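PDB 6ZLK: epimerase domain-containing protein from Bacillus cereus HuA2-4, which interconverts UDP-glucuronic acid and UDP-galacturonic acid by 4-epimerisation, using bound NAD. Local coordinates for residues 21-34 against 53-66. Residues are numbered along the deposited sequence; the frame is centred on the assembly and turned at random.
Sequences LKNSAYHVVGIDHF and NSRFQFIREDILNT. With NAD (nicotinamide-adenine-dinucleotide), chain E.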
# COMPACT_ATOMS: atom_id res chain seq x y z
N LEU A 21 -3.57 -12.28 29.75
CA LEU A 21 -4.53 -12.72 30.79
C LEU A 21 -3.78 -13.18 32.04
O LEU A 21 -4.43 -13.16 33.08
CB LEU A 21 -5.44 -13.82 30.30
CG LEU A 21 -6.47 -13.39 29.28
CD1 LEU A 21 -7.10 -14.59 28.58
CD2 LEU A 21 -7.52 -12.52 29.92
N LYS A 22 -2.47 -13.42 31.98
CA LYS A 22 -1.66 -13.71 33.20
C LYS A 22 -1.67 -12.52 34.16
O LYS A 22 -1.39 -12.73 35.34
CB LYS A 22 -0.26 -14.16 32.81
CG LYS A 22 -0.31 -15.55 32.23
CD LYS A 22 1.00 -16.15 31.91
CE LYS A 22 0.80 -17.49 31.25
NZ LYS A 22 2.06 -17.98 30.65
N ASN A 23 -1.83 -11.31 33.66
CA ASN A 23 -1.93 -10.10 34.51
C ASN A 23 -3.41 -9.94 34.90
O ASN A 23 -4.25 -9.71 34.02
CB ASN A 23 -1.36 -8.92 33.77
CG ASN A 23 -1.25 -7.68 34.63
OD1 ASN A 23 -2.12 -7.40 35.46
ND2 ASN A 23 -0.21 -6.90 34.40
N SER A 24 -3.72 -10.06 36.20
CA SER A 24 -5.12 -10.03 36.68
C SER A 24 -5.77 -8.68 36.39
O SER A 24 -6.98 -8.62 36.44
CB SER A 24 -5.17 -10.37 38.15
OG SER A 24 -4.44 -9.38 38.83
N ALA A 25 -5.01 -7.63 36.13
CA ALA A 25 -5.58 -6.31 35.83
C ALA A 25 -6.14 -6.25 34.40
O ALA A 25 -6.92 -5.33 34.10
CB ALA A 25 -4.55 -5.25 36.03
N TYR A 26 -5.71 -7.15 33.53
CA TYR A 26 -6.04 -7.02 32.10
C TYR A 26 -7.31 -7.80 31.79
O TYR A 26 -7.48 -8.96 32.20
CB TYR A 26 -4.92 -7.50 31.19
CG TYR A 26 -3.66 -6.69 31.28
CD1 TYR A 26 -3.67 -5.42 31.85
CD2 TYR A 26 -2.48 -7.16 30.77
CE1 TYR A 26 -2.51 -4.65 31.87
CE2 TYR A 26 -1.31 -6.42 30.80
CZ TYR A 26 -1.34 -5.14 31.33
OH TYR A 26 -0.19 -4.37 31.37
N HIS A 27 -8.15 -7.18 30.98
CA HIS A 27 -9.32 -7.83 30.37
C HIS A 27 -9.07 -7.85 28.87
O HIS A 27 -8.60 -6.84 28.32
CB HIS A 27 -10.58 -7.08 30.70
CG HIS A 27 -10.90 -7.12 32.15
ND1 HIS A 27 -12.02 -7.73 32.63
CD2 HIS A 27 -10.24 -6.63 33.21
CE1 HIS A 27 -12.03 -7.57 33.96
NE2 HIS A 27 -10.95 -6.94 34.34
N VAL A 28 -9.45 -8.92 28.21
CA VAL A 28 -9.12 -9.07 26.78
C VAL A 28 -10.38 -9.46 26.02
O VAL A 28 -11.15 -10.36 26.49
CB VAL A 28 -8.05 -10.15 26.58
CG1 VAL A 28 -7.77 -10.40 25.11
CG2 VAL A 28 -6.78 -9.77 27.31
N VAL A 29 -10.59 -8.81 24.90
CA VAL A 29 -11.63 -9.15 23.91
C VAL A 29 -10.89 -9.62 22.65
O VAL A 29 -10.02 -8.87 22.17
CB VAL A 29 -12.55 -7.97 23.57
CG1 VAL A 29 -13.57 -8.43 22.56
CG2 VAL A 29 -13.19 -7.37 24.78
N GLY A 30 -11.12 -10.84 22.22
CA GLY A 30 -10.54 -11.40 21.00
C GLY A 30 -11.57 -11.41 19.91
O GLY A 30 -12.75 -11.73 20.19
N ILE A 31 -11.20 -11.01 18.71
CA ILE A 31 -12.13 -11.08 17.57
C ILE A 31 -11.44 -11.85 16.47
O ILE A 31 -10.29 -11.51 16.10
CB ILE A 31 -12.67 -9.70 17.14
CG1 ILE A 31 -13.71 -9.85 16.02
CG2 ILE A 31 -11.54 -8.74 16.74
CD1 ILE A 31 -14.52 -8.59 15.78
N ASP A 32 -12.09 -12.82 15.86
CA ASP A 32 -11.50 -13.70 14.84
C ASP A 32 -12.65 -14.42 14.13
O ASP A 32 -13.39 -15.00 14.86
CB ASP A 32 -10.47 -14.59 15.54
CG ASP A 32 -9.48 -15.18 14.54
OD1 ASP A 32 -9.94 -15.72 13.53
OD2 ASP A 32 -8.23 -15.01 14.71
N HIS A 33 -12.69 -14.49 12.80
CA HIS A 33 -13.73 -15.38 12.18
C HIS A 33 -13.07 -16.50 11.39
O HIS A 33 -13.81 -17.15 10.58
CB HIS A 33 -14.80 -14.63 11.40
CG HIS A 33 -14.26 -14.08 10.14
ND1 HIS A 33 -13.05 -13.42 10.14
CD2 HIS A 33 -14.76 -14.05 8.89
CE1 HIS A 33 -12.82 -13.00 8.90
NE2 HIS A 33 -13.84 -13.42 8.10
N PHE A 34 -11.87 -16.92 11.80
CA PHE A 34 -11.26 -18.20 11.42
C PHE A 34 -11.06 -18.27 9.90
O PHE A 34 -11.62 -19.14 9.22
CB PHE A 34 -12.13 -19.38 11.87
CG PHE A 34 -12.39 -19.50 13.35
CD1 PHE A 34 -11.52 -19.04 14.31
CD2 PHE A 34 -13.53 -20.16 13.77
CE1 PHE A 34 -11.80 -19.17 15.68
CE2 PHE A 34 -13.79 -20.32 15.14
CZ PHE A 34 -12.95 -19.78 16.08
N ASN A 53 -11.56 -18.19 31.14
CA ASN A 53 -11.06 -17.09 31.96
C ASN A 53 -12.14 -15.99 32.01
O ASN A 53 -12.61 -15.59 30.95
CB ASN A 53 -9.74 -16.55 31.43
CG ASN A 53 -9.05 -15.61 32.40
OD1 ASN A 53 -9.64 -14.61 32.80
ND2 ASN A 53 -7.79 -15.87 32.68
N SER A 54 -12.54 -15.57 33.23
CA SER A 54 -13.63 -14.59 33.37
C SER A 54 -13.24 -13.25 32.73
O SER A 54 -14.14 -12.43 32.50
CB SER A 54 -14.01 -14.43 34.83
OG SER A 54 -12.93 -13.92 35.54
N ARG A 55 -11.98 -13.04 32.40
CA ARG A 55 -11.52 -11.73 31.87
C ARG A 55 -11.30 -11.80 30.37
O ARG A 55 -10.83 -10.79 29.79
CB ARG A 55 -10.27 -11.25 32.59
CG ARG A 55 -10.56 -10.91 34.04
CD ARG A 55 -9.30 -10.59 34.80
NE ARG A 55 -8.50 -11.77 35.05
CZ ARG A 55 -7.33 -12.10 34.49
NH1 ARG A 55 -6.73 -11.34 33.60
NH2 ARG A 55 -6.73 -13.23 34.83
N PHE A 56 -11.76 -12.86 29.73
CA PHE A 56 -11.65 -13.05 28.26
C PHE A 56 -13.05 -13.17 27.65
O PHE A 56 -13.93 -13.90 28.21
CB PHE A 56 -10.80 -14.28 27.93
CG PHE A 56 -10.60 -14.45 26.46
CD1 PHE A 56 -9.72 -13.62 25.79
CD2 PHE A 56 -11.34 -15.34 25.71
CE1 PHE A 56 -9.55 -13.72 24.42
CE2 PHE A 56 -11.09 -15.50 24.34
CZ PHE A 56 -10.21 -14.66 23.70
N GLN A 57 -13.26 -12.45 26.55
CA GLN A 57 -14.50 -12.57 25.73
C GLN A 57 -14.06 -12.80 24.30
O GLN A 57 -13.06 -12.14 23.86
CB GLN A 57 -15.25 -11.24 25.72
CG GLN A 57 -16.50 -11.22 24.83
CD GLN A 57 -17.20 -9.87 24.70
OE1 GLN A 57 -16.80 -8.86 25.29
NE2 GLN A 57 -18.27 -9.86 23.92
N PHE A 58 -14.72 -13.68 23.59
CA PHE A 58 -14.44 -13.93 22.16
C PHE A 58 -15.61 -13.52 21.29
O PHE A 58 -16.79 -13.80 21.63
CB PHE A 58 -14.04 -15.38 21.99
CG PHE A 58 -13.65 -15.70 20.58
CD1 PHE A 58 -12.47 -15.18 20.05
CD2 PHE A 58 -14.46 -16.48 19.78
CE1 PHE A 58 -12.11 -15.47 18.76
CE2 PHE A 58 -14.06 -16.79 18.49
CZ PHE A 58 -12.90 -16.27 17.98
N ILE A 59 -15.30 -12.89 20.15
CA ILE A 59 -16.29 -12.54 19.11
C ILE A 59 -15.87 -13.24 17.83
O ILE A 59 -14.79 -12.95 17.27
CB ILE A 59 -16.38 -11.02 18.91
CG1 ILE A 59 -16.76 -10.31 20.21
CG2 ILE A 59 -17.31 -10.64 17.78
CD1 ILE A 59 -16.44 -8.85 20.19
N ARG A 60 -16.72 -14.13 17.34
CA ARG A 60 -16.43 -14.91 16.14
C ARG A 60 -17.10 -14.15 15.00
O ARG A 60 -18.22 -14.51 14.59
CB ARG A 60 -16.92 -16.36 16.27
CG ARG A 60 -16.53 -17.22 15.08
CD ARG A 60 -17.25 -18.57 15.14
NE ARG A 60 -16.94 -19.25 13.90
CZ ARG A 60 -17.28 -20.51 13.65
NH1 ARG A 60 -17.94 -21.20 14.56
NH2 ARG A 60 -16.97 -21.06 12.49
N GLU A 61 -16.45 -13.10 14.51
CA GLU A 61 -17.07 -12.26 13.45
C GLU A 61 -15.93 -11.66 12.65
O GLU A 61 -14.84 -11.42 13.23
CB GLU A 61 -17.89 -11.09 14.03
CG GLU A 61 -19.26 -11.42 14.65
CD GLU A 61 -20.02 -10.30 15.39
OE1 GLU A 61 -19.84 -9.07 15.09
OE2 GLU A 61 -20.82 -10.67 16.33
N ASP A 62 -16.19 -11.41 11.39
CA ASP A 62 -15.29 -10.60 10.53
C ASP A 62 -15.28 -9.19 11.05
O ASP A 62 -16.33 -8.67 11.29
CB ASP A 62 -15.83 -10.61 9.10
CG ASP A 62 -14.96 -10.01 8.03
OD1 ASP A 62 -14.08 -9.19 8.35
OD2 ASP A 62 -15.18 -10.40 6.84
N ILE A 63 -14.11 -8.56 11.22
CA ILE A 63 -14.11 -7.15 11.60
C ILE A 63 -14.96 -6.31 10.64
O ILE A 63 -15.54 -5.32 11.07
CB ILE A 63 -12.65 -6.70 11.64
CG1 ILE A 63 -11.96 -7.40 12.81
CG2 ILE A 63 -12.59 -5.17 11.72
CD1 ILE A 63 -10.48 -7.53 12.67
N LEU A 64 -15.00 -6.63 9.37
CA LEU A 64 -15.74 -5.79 8.40
C LEU A 64 -17.26 -5.94 8.60
O LEU A 64 -18.00 -5.00 8.21
CB LEU A 64 -15.35 -6.27 7.00
CG LEU A 64 -13.89 -6.05 6.62
CD1 LEU A 64 -13.66 -6.54 5.20
CD2 LEU A 64 -13.48 -4.58 6.76
N ASN A 65 -17.71 -7.03 9.20
CA ASN A 65 -19.14 -7.29 9.50
C ASN A 65 -19.51 -6.82 10.91
O ASN A 65 -20.66 -6.98 11.29
CB ASN A 65 -19.49 -8.75 9.37
CG ASN A 65 -19.38 -9.30 7.97
OD1 ASN A 65 -19.26 -8.56 6.97
ND2 ASN A 65 -19.39 -10.63 7.86
N THR A 66 -18.57 -6.32 11.69
CA THR A 66 -18.78 -6.02 13.12
C THR A 66 -19.14 -4.54 13.26
O THR A 66 -18.52 -3.74 12.58
CB THR A 66 -17.52 -6.33 13.95
OG1 THR A 66 -17.43 -7.74 13.81
CG2 THR A 66 -17.60 -5.93 15.40
PA NAD E . -2.74 -16.26 11.68
O1A NAD E . -3.27 -16.47 10.32
O2A NAD E . -2.43 -17.44 12.55
O5B NAD E . -3.57 -15.23 12.53
C5B NAD E . -4.30 -14.12 11.97
C4B NAD E . -5.76 -14.24 12.34
O4B NAD E . -6.46 -13.12 11.76
C3B NAD E . -6.45 -15.50 11.83
O3B NAD E . -6.79 -16.41 12.86
C2B NAD E . -7.62 -14.96 11.00
O2B NAD E . -8.82 -15.69 11.09
C1B NAD E . -7.80 -13.55 11.57
N9A NAD E . -8.40 -12.60 10.66
C8A NAD E . -7.99 -12.27 9.39
N7A NAD E . -8.74 -11.38 8.81
C5A NAD E . -9.77 -11.17 9.73
C6A NAD E . -10.92 -10.37 9.71
N6A NAD E . -11.32 -9.64 8.65
N1A NAD E . -11.69 -10.35 10.83
C2A NAD E . -11.32 -11.10 11.89
N3A NAD E . -10.28 -11.94 12.00
C4A NAD E . -9.54 -11.91 10.90
O3 NAD E . -1.37 -15.46 11.42
PN NAD E . -0.14 -15.14 12.46
O1N NAD E . 1.00 -15.92 12.00
O2N NAD E . -0.66 -15.25 13.81
O5D NAD E . 0.10 -13.62 12.14
C5D NAD E . -0.45 -12.67 12.98
C4D NAD E . 0.02 -11.33 12.51
O4D NAD E . 1.45 -11.24 12.59
C3D NAD E . -0.37 -10.97 11.07
O3D NAD E . -0.73 -9.58 10.99
C2D NAD E . 0.93 -11.17 10.28
O2D NAD E . 0.93 -10.42 9.07
C1D NAD E . 1.93 -10.77 11.37
N1N NAD E . 3.23 -11.41 11.23
C2N NAD E . 3.38 -12.75 11.44
C3N NAD E . 4.60 -13.31 11.30
C7N NAD E . 4.80 -14.78 11.45
O7N NAD E . 5.95 -15.17 11.32
N7N NAD E . 3.76 -15.55 11.78
C4N NAD E . 5.72 -12.49 11.05
C5N NAD E . 5.52 -11.16 10.69
C6N NAD E . 4.28 -10.63 10.84
O HOH W 1 -16.29 -18.15 11.51
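With CG beside its own backbone N (chi1 -67°) and a bend at chi3 (-72°), Arg55 lays its CG over one face of the His27 ring and carries its guanidinium to the loop leading into strand 27-31. There Arg55 NH1 and NH2 both donate to Leu21 O, at 3.0 and 2.9 Å, and Arg55 NH1 also donates to Tyr26 O at 2.9 Å; a planar donor with several N-H groups suits a place where these carbonyls converge. Ser24 CA and Asn53 OD1 lie over its opposite faces. His33 has its CG wedged between backbone N and carbonyl carbon (chi1 71°), which sets the ring against Asp62, whose CB sits 3.6 Å from the ring centroid in a CH-pi contact. Between these ends the strands run parallel, laced by bonds such as Val28 N to Arg55 O (2.8 Å). Gly30 leaves room for the Phe56 and Phe58 rings, which flank it, and the branched Val29 and Ile31 pack against Ile59 on the other face. Past the strands, Asp32 takes both adenosine ribose hydroxyls of NAD, O2B to OD1 and O3B to OD2, each at 2.7 Å, as in Rossmann folds that bind NAD; Asp62 OD1 accepts from adenine N6A, and Ile63 N donates to N1A. Strand 27-31 lies between strands 2-6 and 56-59, helix 44-51 makes the beta-alpha-beta crossover, and Leu71 of helix 68-72 touches Ile31 and Ile59.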